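Local coordinates for protein geranyl diphosphate synthase small subunit (Antirrhinum majus, PDB 3QKC) that probably forms a heterodimer with a large subunit to make geranyl diphosphate, the ten-carbon precursor of monoterpenes, from isopentenyl and dimethylallyl diphosphates, at residues P134-R146 with C186-E199. Numbering follows the deposited sequence.
Sequences PDRILRAIIELTR and CGAACGAILGGCDE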
loop_
_atom_site.group_PDB
_atom_site.type_symbol
_atom_site.label_atom_id
_atom_site.label_comp_id
_atom_site.label_asym_id
_atom_site.label_seq_id
_atom_site.Cartn_x
_atom_site.Cartn_y
_atom_site.Cartn_z
ATOM N N PRO A 134 3.307 -3.546 19.417
ATOM C CA PRO A 134 4.075 -3.322 18.191
ATOM C C PRO A 134 4.168 -4.567 17.318
ATOM O O PRO A 134 4.149 -4.459 16.092
ATOM C CB PRO A 134 5.472 -2.942 18.704
ATOM C CG PRO A 134 5.306 -2.669 20.141
ATOM C CD PRO A 134 4.176 -3.516 20.604
ATOM N N ASP A 135 4.287 -5.734 17.947
ATOM C CA ASP A 135 4.260 -6.995 17.216
ATOM C C ASP A 135 2.850 -7.290 16.702
ATOM O O ASP A 135 2.691 -7.858 15.623
ATOM C CB ASP A 135 4.758 -8.147 18.087
ATOM C CG ASP A 135 4.767 -9.470 17.347
ATOM O OD1 ASP A 135 5.538 -9.599 16.376
ATOM O OD2 ASP A 135 3.997 -10.375 17.731
ATOM N N ARG A 136 1.839 -6.899 17.476
ATOM C CA ARG A 136 0.443 -7.049 17.062
ATOM C C ARG A 136 0.084 -6.149 15.885
ATOM O O ARG A 136 -0.479 -6.623 14.900
ATOM C CB ARG A 136 -0.516 -6.755 18.210
ATOM C CG ARG A 136 -0.939 -7.957 19.011
ATOM C CD ARG A 136 -1.881 -7.524 20.114
ATOM N NE ARG A 136 -1.848 -8.448 21.242
ATOM C CZ ARG A 136 -2.613 -8.346 22.324
ATOM N NH1 ARG A 136 -3.501 -7.362 22.441
ATOM N NH2 ARG A 136 -2.496 -9.244 23.289
ATOM N N ILE A 137 0.391 -4.856 15.997
ATOM C CA ILE A 137 0.029 -3.915 14.935
ATOM C C ILE A 137 0.801 -4.239 13.666
ATOM O O ILE A 137 0.268 -4.130 12.565
ATOM C CB ILE A 137 0.121 -2.432 15.392
ATOM C CG1 ILE A 137 -1.271 -1.990 15.861
ATOM C CG2 ILE A 137 0.574 -1.521 14.255
ATOM C CD1 ILE A 137 -1.293 -1.037 17.037
ATOM N N LEU A 138 2.036 -4.697 13.838
ATOM C CA LEU A 138 2.830 -5.203 12.735
ATOM C C LEU A 138 2.164 -6.429 12.122
ATOM O O LEU A 138 2.098 -6.551 10.898
ATOM C CB LEU A 138 4.229 -5.560 13.219
ATOM C CG LEU A 138 5.458 -5.340 12.349
ATOM C CD1 LEU A 138 5.386 -4.007 11.622
ATOM C CD2 LEU A 138 6.706 -5.404 13.255
ATOM N N ARG A 139 1.667 -7.337 12.966
ATOM C CA ARG A 139 0.968 -8.504 12.443
ATOM C C ARG A 139 -0.330 -8.145 11.716
ATOM O O ARG A 139 -0.675 -8.788 10.725
ATOM C CB ARG A 139 0.711 -9.567 13.517
ATOM C CG ARG A 139 0.249 -10.900 12.912
ATOM C CD ARG A 139 0.256 -12.028 13.923
ATOM N NE ARG A 139 -0.403 -13.234 13.419
ATOM C CZ ARG A 139 -0.585 -14.340 14.143
ATOM N NH1 ARG A 139 -0.167 -14.390 15.406
ATOM N NH2 ARG A 139 -1.184 -15.402 13.612
ATOM N N ALA A 140 -1.036 -7.129 12.219
ATOM C CA ALA A 140 -2.263 -6.630 11.594
ATOM C C ALA A 140 -1.955 -6.055 10.214
ATOM O O ALA A 140 -2.745 -6.182 9.282
ATOM C CB ALA A 140 -2.927 -5.560 12.489
ATOM N N ILE A 141 -0.788 -5.434 10.103
ATOM C CA ILE A 141 -0.317 -4.812 8.875
ATOM C C ILE A 141 -0.000 -5.882 7.837
ATOM O O ILE A 141 -0.383 -5.762 6.663
ATOM C CB ILE A 141 0.873 -3.895 9.176
ATOM C CG1 ILE A 141 0.335 -2.533 9.614
ATOM C CG2 ILE A 141 1.831 -3.779 7.983
ATOM C CD1 ILE A 141 1.257 -1.782 10.517
ATOM N N ILE A 142 0.639 -6.949 8.304
ATOM C CA ILE A 142 0.887 -8.122 7.482
ATOM C C ILE A 142 -0.413 -8.642 6.883
ATOM O O ILE A 142 -0.470 -8.910 5.669
ATOM C CB ILE A 142 1.606 -9.227 8.269
ATOM C CG1 ILE A 142 3.043 -8.802 8.551
ATOM C CG2 ILE A 142 1.597 -10.514 7.480
ATOM C CD1 ILE A 142 3.620 -9.370 9.845
ATOM N N GLU A 143 -1.455 -8.734 7.716
ATOM C CA GLU A 143 -2.776 -9.190 7.261
ATOM C C GLU A 143 -3.368 -8.311 6.167
ATOM O O GLU A 143 -3.904 -8.819 5.187
ATOM C CB GLU A 143 -3.778 -9.252 8.420
ATOM C CG GLU A 143 -3.661 -10.482 9.289
ATOM C CD GLU A 143 -3.793 -11.772 8.515
ATOM O OE1 GLU A 143 -4.767 -11.952 7.765
ATOM O OE2 GLU A 143 -2.920 -12.627 8.680
ATOM N N LEU A 144 -3.313 -6.998 6.374
ATOM C CA LEU A 144 -3.852 -6.040 5.416
ATOM C C LEU A 144 -3.050 -5.991 4.113
ATOM O O LEU A 144 -3.627 -5.808 3.065
ATOM C CB LEU A 144 -3.941 -4.638 6.043
ATOM C CG LEU A 144 -4.969 -4.515 7.165
ATOM C CD1 LEU A 144 -4.410 -3.740 8.375
ATOM C CD2 LEU A 144 -6.256 -3.904 6.654
ATOM N N THR A 145 -1.727 -6.134 4.185
ATOM C CA THR A 145 -0.905 -6.179 2.973
ATOM C C THR A 145 -1.215 -7.430 2.154
ATOM O O THR A 145 -1.133 -7.421 0.915
ATOM C CB THR A 145 0.606 -6.136 3.274
ATOM O OG1 THR A 145 0.970 -7.255 4.090
ATOM C CG2 THR A 145 1.010 -4.826 3.958
ATOM N N ARG A 146 -1.597 -8.490 2.859
ATOM C CA ARG A 146 -1.906 -9.780 2.255
ATOM C C ARG A 146 -3.221 -9.709 1.468
ATOM O O ARG A 146 -3.368 -10.340 0.426
ATOM C CB ARG A 146 -1.989 -10.847 3.355
ATOM C CG ARG A 146 -1.986 -12.287 2.864
ATOM C CD ARG A 146 -2.058 -13.330 4.009
ATOM N NE ARG A 146 -3.362 -13.418 4.692
ATOM C CZ ARG A 146 -4.480 -13.929 4.163
ATOM N NH1 ARG A 146 -4.487 -14.377 2.909
ATOM N NH2 ARG A 146 -5.605 -13.975 4.880
ATOM N N CYS A 186 -9.157 -11.257 6.333
ATOM C CA CYS A 186 -8.270 -10.239 6.872
ATOM C C CYS A 186 -8.931 -9.416 7.970
ATOM O O CYS A 186 -8.341 -9.182 9.043
ATOM C CB CYS A 186 -7.806 -9.327 5.744
ATOM S SG CYS A 186 -6.967 -7.836 6.312
ATOM N N GLY A 187 -10.137 -8.942 7.698
ATOM C CA GLY A 187 -10.908 -8.243 8.714
ATOM C C GLY A 187 -11.013 -9.045 10.001
ATOM O O GLY A 187 -10.719 -8.540 11.083
ATOM N N ALA A 188 -11.435 -10.303 9.876
ATOM C CA ALA A 188 -11.647 -11.154 11.039
ATOM C C ALA A 188 -10.324 -11.414 11.747
ATOM O O ALA A 188 -10.244 -11.322 12.973
ATOM C CB ALA A 188 -12.291 -12.441 10.622
ATOM N N ALA A 189 -9.278 -11.703 10.976
ATOM C CA ALA A 189 -7.968 -12.003 11.558
ATOM C C ALA A 189 -7.369 -10.796 12.285
ATOM O O ALA A 189 -6.776 -10.963 13.358
ATOM C CB ALA A 189 -7.012 -12.542 10.505
ATOM N N CYS A 190 -7.524 -9.600 11.711
ATOM C CA CYS A 190 -7.099 -8.346 12.368
ATOM C C CYS A 190 -7.847 -8.120 13.673
ATOM O O CYS A 190 -7.247 -7.829 14.699
ATOM C CB CYS A 190 -7.337 -7.142 11.465
ATOM S SG CYS A 190 -6.119 -6.909 10.172
ATOM N N GLY A 191 -9.168 -8.235 13.624
ATOM C CA GLY A 191 -9.979 -8.176 14.832
ATOM C C GLY A 191 -9.402 -9.047 15.932
ATOM O O GLY A 191 -9.151 -8.580 17.051
ATOM N N ALA A 192 -9.158 -10.309 15.594
ATOM C CA ALA A 192 -8.675 -11.286 16.553
ATOM C C ALA A 192 -7.274 -10.940 17.059
ATOM O O ALA A 192 -7.009 -11.014 18.259
ATOM C CB ALA A 192 -8.729 -12.701 15.940
ATOM N N ILE A 193 -6.387 -10.534 16.147
ATOM C CA ILE A 193 -5.020 -10.181 16.505
ATOM C C ILE A 193 -5.042 -9.012 17.472
ATOM O O ILE A 193 -4.385 -9.048 18.523
ATOM C CB ILE A 193 -4.142 -9.832 15.271
ATOM C CG1 ILE A 193 -3.748 -11.108 14.508
ATOM C CG2 ILE A 193 -2.869 -9.086 15.700
ATOM C CD1 ILE A 193 -3.373 -10.855 13.031
ATOM N N LEU A 194 -5.818 -7.993 17.124
ATOM C CA LEU A 194 -5.890 -6.782 17.936
ATOM C C LEU A 194 -6.637 -7.060 19.217
ATOM O O LEU A 194 -6.396 -6.421 20.235
ATOM C CB LEU A 194 -6.506 -5.619 17.141
ATOM C CG LEU A 194 -5.595 -5.276 15.941
ATOM C CD1 LEU A 194 -6.333 -4.528 14.812
ATOM C CD2 LEU A 194 -4.352 -4.500 16.399
ATOM N N GLY A 195 -7.512 -8.060 19.168
ATOM C CA GLY A 195 -8.275 -8.466 20.334
ATOM C C GLY A 195 -7.419 -9.201 21.352
ATOM O O GLY A 195 -7.844 -9.385 22.484
ATOM N N GLY A 196 -6.215 -9.608 20.947
ATOM C CA GLY A 196 -5.334 -10.405 21.802
ATOM C C GLY A 196 -5.890 -11.809 21.850
ATOM O O GLY A 196 -6.809 -12.099 22.615
ATOM N N CYS A 197 -5.341 -12.684 21.021
ATOM C CA CYS A 197 -6.011 -13.943 20.735
ATOM C C CYS A 197 -5.019 -15.083 20.677
ATOM O O CYS A 197 -3.826 -14.855 20.496
ATOM C CB CYS A 197 -6.704 -13.826 19.381
ATOM S SG CYS A 197 -8.334 -14.523 19.291
ATOM N N ASP A 198 -5.517 -16.309 20.832
ATOM C CA ASP A 198 -4.693 -17.497 20.585
ATOM C C ASP A 198 -4.294 -17.537 19.112
ATOM O O ASP A 198 -5.095 -17.214 18.240
ATOM C CB ASP A 198 -5.457 -18.781 20.930
ATOM C CG ASP A 198 -5.294 -19.202 22.387
ATOM O OD1 ASP A 198 -5.674 -18.431 23.301
ATOM O OD2 ASP A 198 -4.804 -20.330 22.616
ATOM N N GLU A 199 -3.053 -17.931 18.846
ATOM C CA GLU A 199 -2.597 -18.248 17.494
ATOM C C GLU A 199 -3.619 -19.123 16.764
ATOM O O GLU A 199 -3.956 -18.870 15.610
ATOM C CB GLU A 199 -1.251 -18.981 17.558
ATOM C CG GLU A 199 -0.042 -18.111 17.918
ATOM C CD GLU A 199 0.532 -17.386 16.713
ATOM O OE1 GLU A 199 1.776 -17.207 16.645
ATOM O OE2 GLU A 199 -0.261 -16.999 15.824
#
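R139 reaches from helix 134-146 across I193 of helix 186-195 to E199. Its CB stands off from CG2 and CD1 of I193, and R139 CG then lies 3.6 Å from I193 CD1. CD and NE continue past the CD1 and CG1 end of the isoleucine, which they cross at about a right angle. CG stands anti to the backbone N (chi1 -168°) and the chain stays extended, which carries the guanidinium out past the I193 side chain to E199. There NH1 and NH2 both bond to E199 OE2, at 2.6 and 2.9 Å. NH2 meets OE2 nearly along its C-O axis, while NH1 comes from above the carboxylate plane. Both nitrogens grip this one oxygen. The guanidinium and carboxylate planes are 57° apart, so this is not a flat paired bridge.

I193 itself is a knob in the hole formed by R136, R139, A140 and E143. E143 returns the packing as a knob among C186, A189, C190 and I193. The axes of 134-146 and 186-195 are almost exactly antiparallel and approach to 9.2 Å, within an all-helical fold consistent with the isoprenyl diphosphate synthase family. Helix 199-219 also covers this side, with I202 against both R139 and I193. The chain of E143 bends at chi2 (-57°), and OE1 comes to 3.6 Å from A189 CB. Its OE2 forms a salt bridge with R206 of helix 199-219.

The small side chains of A140 and C190 are consistent with the close backbones here: their CA atoms are 5.2 Å apart. C190 SG packs on E143 CB at 3.7 Å, and L144 CG touches the SG atoms of C186 and C190. A70 of helix 68-85 covers C190 and L194. At the other end, R136 runs extended past the carbonyl of I193. G196 CA sits over one face of its guanidinium, 3.4 Å from NH2, where the chain turns out of the helix with positive phi.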